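Local coordinates for protein Zn-dependent hydrolase of metallo-beta-lactamase superfamily TM0207 (Thermotoga maritima, PDB 1VJN) that is a putative zinc-dependent hydrolase of the metallo-beta-lactamase superfamily, whose natural substrate and reaction remain unassigned, at residues Gly19-Ala24 / Ile170-Lys175; Thr31-Pro36 / Pro46-Asp51. One frame throughout, in Å; residues are numbered along the deposited sequence.

Interaction 1: residues Gly19-Ala24 / Ile170-Lys175; sequences GHACFA and IPMHYK
Met172, a selenomethionine, meets the Phe23 ring at its edge: its SE atom lies 3.8 Å from Phe23 CE1 and 75° off the ring normal, a Met-aromatic contact made near the plane of the ring. Two torsions bring the selenium there. Met172 CG stands between its own backbone N and carbonyl carbon (chi1 53°), and beyond CG the chain runs fully extended across the gap. The same SE atom also touches the methyl of Ala21, at 4.2 Å from CB. Further along the ring, Phe23 CE2 comes within 4.4 Å of the Ile170 CG2 branch, while the Phe23 ring also stacks on Trp17. These side chains join the two sheets of the metallo-hydrolase/oxidoreductase fold, an alpha-beta-beta-alpha sandwich: Phe23 belongs to strand 22-27 of one sheet, Ile170 and Met172 to strand 168-172 of the other. Beyond the strand end, the CE1 and NE2 atoms of His173 meet the Ala21 methyl obliquely, CE1 at 4.0 Å from Ala21 CB and NE2 slightly farther. Ala21 itself sits in a type II' turn from Gly19 to Cys22, closed by Cys22 N on Gly19 O. Polar linkage between the segments runs through one water, which donates to His20 O at 2.6 Å and accepts from His173 N at 2.7 Å, tying the turn backbone to the loop that follows strand 168-172.

Interaction 2: residues Thr31-Pro36 / Pro46-Asp51; sequences TIVTDP and PNVTAD
The flat group in contact is the carboxylate of Asp51, which meets the backbone N-H of Thr31 through OD2, using the anti lone pair that points away from OD1. The bond from Thr31 N to Asp51 OD2 measures 2.8 Å, with an angle of 151° at the hydrogen. CG of Asp51 lies anti to its carbonyl carbon (chi1 -58°), which swings the carboxylate back beside the residue's own N-H, so that one aspartate pairs with both the backbone N-H and the C=O of Thr31. Asp51 N donates to Thr31 O at 3.0 Å, and the donor is tilted 15° from that carbonyl plane. Here the loop 46-51 comes alongside strand 30-34 just before strand 52-54 begins; the two strands are parallel neighbours in the sheet, and Thr31 and Val33 continue the backbone pairing with Val52, and Val33 also with Thr54. The Thr31 side chain leans over the loop: CB approaches Thr49 O at 3.5 Å, and the methyl CG2, anti to the backbone N, reaches Val48 CG1 at 4.0 Å. Deeper along the strand, Val33 presents CG2 to two loop side chains at once, lying 3.7 Å from Val48 CG1 and 3.8 Å from Ala50 CB. The Val33 and Val48 branches approach at a slant, and the Ala50 methyl touches Val33 alone of the two. Val33 also packs on Cys22 of the adjoining strand and Ala50 on Val68, which carries the apolar packing beyond the two segments.

Interaction 1 lies in the interior and spans the two sheets, whereas interaction 2 is only partly buried, farther from the centre of the chain, and joins strand 30-34 to the loop leading into strand 52-54. Their chemistry follows: selenium, aromatic and aliphatic packing with a bridging water in the first, direct backbone and carboxylate hydrogen bonds beside a valine-alanine patch in the second. They use adjacent strands of one sheet, 22-27 and 30-34 respectively. Thr34 makes the probable hydrogen bonds between them, its OG1 2.9 Å from Ala21 O and its N 3.0 Å from Phe23 O, and Cys22 packs against Thr34 and Asp35. Along the chain, 31-36/46-51 is nested inside the loop closed by 19-24/170-175.

Interaction 1: residues Gly19-Ala24 / Ile170-Lys175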
ATOM      1  N   GLY A  19       4.030  -5.861  -8.471  1.00 19.80           N
ATOM      2  CA  GLY A  19       3.206  -5.238  -9.501  1.00 22.73           C
ATOM      3  C   GLY A  19       1.779  -5.042  -9.045  1.00 23.19           C
ATOM      4  O   GLY A  19       1.359  -5.618  -8.067  1.00 21.26           O
ATOM      5  N   HIS A  20       1.010  -4.229  -9.774  1.00 22.87           N
ATOM      6  CA  HIS A  20      -0.339  -3.945  -9.398  1.00 22.81           C
ATOM      7  C   HIS A  20      -0.342  -3.410  -7.937  1.00 22.47           C
ATOM      8  O   HIS A  20       0.395  -2.496  -7.670  1.00 19.63           O
ATOM      9  CB  HIS A  20      -1.240  -5.147  -9.679  1.00 25.45           C
ATOM     10  CG  HIS A  20      -1.320  -5.517 -11.138  1.00 27.82           C
ATOM     11  ND1 HIS A  20      -1.976  -4.737 -12.073  1.00 31.75           N
ATOM     12  CD2 HIS A  20      -0.826  -6.574 -11.822  1.00 34.60           C
ATOM     13  CE1 HIS A  20      -1.881  -5.298 -13.261  1.00 37.74           C
ATOM     14  NE2 HIS A  20      -1.195  -6.418 -13.136  1.00 31.58           N
ATOM     15  N   ALA A  21      -1.151  -3.932  -7.021  1.00 18.23           N
ATOM     16  CA  ALA A  21      -1.176  -3.420  -5.616  1.00 21.10           C
ATOM     17  C   ALA A  21      -0.570  -4.478  -4.661  1.00 18.14           C
ATOM     18  O   ALA A  21      -0.788  -4.423  -3.456  1.00 18.61           O
ATOM     19  CB  ALA A  21      -2.604  -3.117  -5.201  1.00 22.51           C
ATOM     20  N   CYS A  22       0.162  -5.426  -5.246  1.00 17.17           N
ATOM     21  CA  CYS A  22       0.789  -6.560  -4.536  1.00 17.62           C
ATOM     22  C   CYS A  22       2.221  -6.319  -4.071  1.00 18.63           C
ATOM     23  O   CYS A  22       3.159  -6.230  -4.858  1.00 20.22           O
ATOM     24  CB  CYS A  22       0.770  -7.802  -5.399  1.00 19.71           C
ATOM     25  SG  CYS A  22       1.427  -9.230  -4.500  1.00 22.05           S
ATOM     26  N   PHE A  23       2.354  -6.195  -2.764  1.00 19.83           N
ATOM     27  CA  PHE A  23       3.600  -6.016  -2.062  1.00 19.85           C
ATOM     28  C   PHE A  23       3.795  -7.085  -0.998  1.00 19.94           C
ATOM     29  O   PHE A  23       2.825  -7.517  -0.360  1.00 20.73           O
ATOM     30  CB  PHE A  23       3.550  -4.685  -1.310  1.00 21.32           C
ATOM     31  CG  PHE A  23       3.408  -3.481  -2.190  1.00 21.72           C
ATOM     32  CD1 PHE A  23       2.160  -3.094  -2.662  1.00 18.10           C
ATOM     33  CD2 PHE A  23       4.503  -2.711  -2.495  1.00 21.04           C
ATOM     34  CE1 PHE A  23       2.017  -1.983  -3.476  1.00 21.83           C
ATOM     35  CE2 PHE A  23       4.363  -1.586  -3.298  1.00 20.35           C
ATOM     36  CZ  PHE A  23       3.121  -1.225  -3.787  1.00 28.14           C
ATOM     37  N   ALA A  24       5.033  -7.508  -0.811  1.00 18.14           N
ATOM     38  CA  ALA A  24       5.407  -8.278   0.387  1.00 18.21           C
ATOM     39  C   ALA A  24       6.095  -7.308   1.315  1.00 20.28           C
ATOM     40  O   ALA A  24       7.061  -6.616   0.915  1.00 20.79           O
ATOM     41  CB  ALA A  24       6.314  -9.489   0.071  1.00 19.19           C
ATOM     42  N   ILE A 170       4.881   5.769  -1.551  1.00 17.93           N
ATOM     43  CA  ILE A 170       5.091   4.958  -2.715  1.00 17.66           C
ATOM     44  C   ILE A 170       3.815   4.983  -3.545  1.00 18.31           C
ATOM     45  O   ILE A 170       2.779   4.464  -3.096  1.00 18.70           O
ATOM     46  CB  ILE A 170       5.496   3.513  -2.323  1.00 17.20           C
ATOM     47  CG1 ILE A 170       6.807   3.493  -1.506  1.00 24.86           C
ATOM     48  CG2 ILE A 170       5.598   2.621  -3.547  1.00 21.49           C
ATOM     49  CD1 ILE A 170       7.016   2.269  -0.631  1.00 24.33           C
ATOM     50  N   PRO A 171       3.861   5.608  -4.736  1.00 21.41           N
ATOM     51  CA  PRO A 171       2.663   5.630  -5.618  1.00 20.08           C
ATOM     52  C   PRO A 171       2.397   4.251  -6.267  1.00 22.90           C
ATOM     53  O   PRO A 171       3.328   3.434  -6.481  1.00 19.52           O
ATOM     54  CB  PRO A 171       3.033   6.642  -6.719  1.00 20.06           C
ATOM     55  CG  PRO A 171       4.581   6.612  -6.775  1.00 23.42           C
ATOM     56  CD  PRO A 171       5.027   6.323  -5.340  1.00 17.45           C
HETATM   57  N   MSE A 172       1.151   3.991  -6.600  1.00 21.71           N
HETATM   58  CA  MSE A 172       0.842   2.793  -7.367  1.00 26.02           C
HETATM   59  C   MSE A 172      -0.350   3.134  -8.222  1.00 22.81           C
HETATM   60  O   MSE A 172      -0.848   4.254  -8.138  1.00 21.40           O
HETATM   61  CB  MSE A 172       0.538   1.605  -6.458  1.00 28.09           C
HETATM   62  CG  MSE A 172      -0.533   1.899  -5.437  1.00 30.78           C
HETATM   63 SE   MSE A 172      -0.789   0.448  -4.067  1.00 41.00          SE
HETATM   64  CE  MSE A 172      -2.281   1.326  -3.114  1.00 29.51           C
ATOM     65  N   HIS A 173      -0.768   2.180  -9.056  1.00 23.05           N
ATOM     66  CA  HIS A 173      -2.021   2.285  -9.826  1.00 22.71           C
ATOM     67  C   HIS A 173      -1.902   3.435 -10.842  1.00 18.91           C
ATOM     68  O   HIS A 173      -2.769   4.296 -10.882  1.00 21.40           O
ATOM     69  CB  HIS A 173      -3.259   2.583  -8.931  1.00 27.51           C
ATOM     70  CG  HIS A 173      -3.808   1.411  -8.185  1.00 41.64           C
ATOM     71  ND1 HIS A 173      -3.796   1.336  -6.802  1.00 54.18           N
ATOM     72  CD2 HIS A 173      -4.447   0.299  -8.614  1.00 52.17           C
ATOM     73  CE1 HIS A 173      -4.374   0.215  -6.416  1.00 49.74           C
ATOM     74  NE2 HIS A 173      -4.766  -0.440  -7.496  1.00 56.14           N
ATOM     75  N   TYR A 174      -0.817   3.466 -11.619  1.00 15.64           N
ATOM     76  CA  TYR A 174      -0.589   4.487 -12.628  1.00 18.30           C
ATOM     77  C   TYR A 174      -0.318   3.813 -13.976  1.00 18.43           C
ATOM     78  O   TYR A 174      -0.296   2.586 -14.022  1.00 17.09           O
ATOM     79  CB  TYR A 174       0.579   5.408 -12.204  1.00 18.52           C
ATOM     80  CG  TYR A 174       1.801   4.717 -11.692  1.00  9.52           C
ATOM     81  CD1 TYR A 174       2.717   4.210 -12.561  1.00 17.79           C
ATOM     82  CD2 TYR A 174       2.081   4.646 -10.322  1.00 15.27           C
ATOM     83  CE1 TYR A 174       3.844   3.586 -12.122  1.00 25.33           C
ATOM     84  CE2 TYR A 174       3.242   4.070  -9.871  1.00 17.80           C
ATOM     85  CZ  TYR A 174       4.118   3.524 -10.790  1.00 23.66           C
ATOM     86  OH  TYR A 174       5.275   2.892 -10.407  1.00 24.10           O
ATOM     87  N   LYS A 175      -0.133   4.619 -15.043  1.00 17.65           N
ATOM     88  CA  LYS A 175       0.114   4.150 -16.388  1.00 20.24           C
ATOM     89  C   LYS A 175       1.367   3.301 -16.449  1.00 20.10           C
ATOM     90  O   LYS A 175       2.432   3.743 -15.984  1.00 18.58           O
ATOM     91  CB  LYS A 175       0.274   5.315 -17.377  1.00 20.24           C
ATOM     92  CG  LYS A 175       0.069   4.918 -18.788  1.00 23.53           C
ATOM     93  CD  LYS A 175       0.290   6.106 -19.796  1.00 27.28           C
ATOM     94  CE  LYS A 175      -0.752   7.221 -19.655  1.00 35.85           C
ATOM     95  NZ  LYS A 175      -2.176   6.776 -19.902  1.00 40.06           N
TER
HETATM   96  O   HOH W   1       0.116  -0.391  -9.139  1.00 41.29           O

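Interaction 2: residues Thr31-Pro36 / Pro46-Asp51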
ATOM      1  N   THR A  31       5.919 -12.014   7.294  1.00 24.30           N
ATOM      2  CA  THR A  31       5.680 -11.541   5.958  1.00 22.27           C
ATOM      3  C   THR A  31       4.226 -11.326   5.732  1.00 18.78           C
ATOM      4  O   THR A  31       3.401 -12.193   5.980  1.00 16.87           O
ATOM      5  CB  THR A  31       6.221 -12.597   4.941  1.00 25.41           C
ATOM      6  OG1 THR A  31       7.639 -12.639   5.022  1.00 21.86           O
ATOM      7  CG2 THR A  31       5.949 -12.190   3.508  1.00 25.93           C
ATOM      8  N   ILE A  32       3.901 -10.138   5.249  1.00 19.58           N
ATOM      9  CA  ILE A  32       2.531  -9.793   4.866  1.00 18.94           C
ATOM     10  C   ILE A  32       2.502  -9.597   3.354  1.00 19.14           C
ATOM     11  O   ILE A  32       3.392  -8.942   2.805  1.00 18.92           O
ATOM     12  CB  ILE A  32       2.129  -8.496   5.545  1.00 17.57           C
ATOM     13  CG1 ILE A  32       2.139  -8.675   7.070  1.00 24.56           C
ATOM     14  CG2 ILE A  32       0.788  -8.077   5.098  1.00 20.14           C
ATOM     15  CD1 ILE A  32       2.440  -7.430   7.828  1.00 33.94           C
ATOM     16  N   VAL A  33       1.529 -10.192   2.684  1.00 16.52           N
ATOM     17  CA  VAL A  33       1.309  -9.955   1.263  1.00 18.84           C
ATOM     18  C   VAL A  33      -0.046  -9.252   1.056  1.00 18.08           C
ATOM     19  O   VAL A  33      -1.095  -9.700   1.544  1.00 17.22           O
ATOM     20  CB  VAL A  33       1.426 -11.244   0.424  1.00 17.26           C
ATOM     21  CG1 VAL A  33       1.214 -10.926  -1.108  1.00 24.00           C
ATOM     22  CG2 VAL A  33       2.779 -11.897   0.629  1.00 23.47           C
ATOM     23  N   THR A  34      -0.016  -8.101   0.403  1.00 18.91           N
ATOM     24  CA  THR A  34      -1.237  -7.383   0.066  1.00 18.13           C
ATOM     25  C   THR A  34      -1.689  -7.729  -1.321  1.00 20.14           C
ATOM     26  O   THR A  34      -0.869  -7.878  -2.189  1.00 19.73           O
ATOM     27  CB  THR A  34      -1.032  -5.896   0.080  1.00 19.63           C
ATOM     28  OG1 THR A  34      -0.061  -5.537  -0.915  1.00 17.62           O
ATOM     29  CG2 THR A  34      -0.413  -5.496   1.412  1.00 19.06           C
ATOM     30  N   ASP A  35      -3.000  -7.841  -1.509  1.00 20.82           N
ATOM     31  CA  ASP A  35      -3.627  -7.881  -2.818  1.00 23.04           C
ATOM     32  C   ASP A  35      -2.879  -8.707  -3.882  1.00 21.63           C
ATOM     33  O   ASP A  35      -2.470  -8.147  -4.919  1.00 24.28           O
ATOM     34  CB  ASP A  35      -3.780  -6.457  -3.334  1.00 23.77           C
ATOM     35  CG  ASP A  35      -4.838  -5.636  -2.582  1.00 31.05           C
ATOM     36  OD1 ASP A  35      -5.386  -6.077  -1.561  1.00 29.16           O
ATOM     37  OD2 ASP A  35      -5.199  -4.505  -2.970  1.00 32.68           O
ATOM     38  N   PRO A  36      -2.684 -10.011  -3.663  1.00 26.30           N
ATOM     39  CA  PRO A  36      -1.992 -10.829  -4.658  1.00 27.75           C
ATOM     40  C   PRO A  36      -2.878 -11.041  -5.885  1.00 29.24           C
ATOM     41  O   PRO A  36      -4.076 -10.842  -5.800  1.00 30.52           O
ATOM     42  CB  PRO A  36      -1.688 -12.144  -3.908  1.00 28.59           C
ATOM     43  CG  PRO A  36      -2.625 -12.189  -2.758  1.00 27.54           C
ATOM     44  CD  PRO A  36      -3.126 -10.808  -2.506  1.00 25.18           C
ATOM     45  N   PRO A  46       3.979 -13.830  -7.900  1.00 59.87           N
ATOM     46  CA  PRO A  46       4.676 -13.632  -6.622  1.00 59.26           C
ATOM     47  C   PRO A  46       5.080 -14.969  -6.005  1.00 59.11           C
ATOM     48  O   PRO A  46       4.215 -15.790  -5.689  1.00 59.48           O
ATOM     49  CB  PRO A  46       3.631 -12.920  -5.735  1.00 58.36           C
ATOM     50  CG  PRO A  46       2.617 -12.309  -6.685  1.00 61.24           C
ATOM     51  CD  PRO A  46       2.672 -13.141  -7.938  1.00 60.76           C
ATOM     52  N   ASN A  47       6.379 -15.199  -5.862  1.00 57.90           N
ATOM     53  CA  ASN A  47       6.873 -16.461  -5.327  1.00 56.59           C
ATOM     54  C   ASN A  47       7.320 -16.215  -3.892  1.00 54.72           C
ATOM     55  O   ASN A  47       8.506 -15.951  -3.646  1.00 58.41           O
ATOM     56  CB  ASN A  47       8.033 -16.961  -6.197  1.00 57.71           C
ATOM     57  CG  ASN A  47       8.069 -18.482  -6.333  1.00 60.39           C
ATOM     58  OD1 ASN A  47       7.393 -19.206  -5.600  1.00 64.15           O
ATOM     59  ND2 ASN A  47       8.863 -18.968  -7.288  1.00 57.74           N
ATOM     60  N   VAL A  48       6.379 -16.273  -2.945  1.00 48.99           N
ATOM     61  CA  VAL A  48       6.650 -15.821  -1.562  1.00 43.42           C
ATOM     62  C   VAL A  48       5.835 -16.573  -0.488  1.00 36.64           C
ATOM     63  O   VAL A  48       4.691 -16.951  -0.747  1.00 30.92           O
ATOM     64  CB  VAL A  48       6.455 -14.274  -1.491  1.00 44.92           C
ATOM     65  CG1 VAL A  48       5.836 -13.802  -0.162  1.00 43.29           C
ATOM     66  CG2 VAL A  48       7.798 -13.560  -1.774  1.00 47.97           C
ATOM     67  N   THR A  49       6.454 -16.773   0.693  1.00 33.06           N
ATOM     68  CA  THR A  49       5.854 -17.445   1.859  1.00 31.87           C
ATOM     69  C   THR A  49       5.274 -16.467   2.915  1.00 30.07           C
ATOM     70  O   THR A  49       6.004 -15.782   3.630  1.00 32.61           O
ATOM     71  CB  THR A  49       6.886 -18.359   2.558  1.00 32.13           C
ATOM     72  OG1 THR A  49       7.133 -19.530   1.772  1.00 35.27           O
ATOM     73  CG2 THR A  49       6.327 -18.942   3.854  1.00 31.45           C
ATOM     74  N   ALA A  50       3.957 -16.453   3.067  1.00 24.28           N
ATOM     75  CA  ALA A  50       3.326 -15.431   3.845  1.00 17.58           C
ATOM     76  C   ALA A  50       2.758 -15.954   5.164  1.00 16.17           C
ATOM     77  O   ALA A  50       2.294 -17.077   5.236  1.00 13.85           O
ATOM     78  CB  ALA A  50       2.229 -14.810   2.999  1.00 18.39           C
ATOM     79  N   ASP A  51       2.746 -15.074   6.176  1.00 16.68           N
ATOM     80  CA  ASP A  51       2.004 -15.223   7.440  1.00 17.25           C
ATOM     81  C   ASP A  51       0.603 -14.597   7.375  1.00 17.31           C
ATOM     82  O   ASP A  51      -0.353 -15.059   8.002  1.00 16.00           O
ATOM     83  CB  ASP A  51       2.798 -14.526   8.539  1.00 15.92           C
ATOM     84  CG  ASP A  51       4.199 -15.098   8.665  1.00 22.15           C
ATOM     85  OD1 ASP A  51       4.283 -16.270   9.053  1.00 29.53           O
ATOM     86  OD2 ASP A  51       5.246 -14.493   8.345  1.00 25.87           O
TER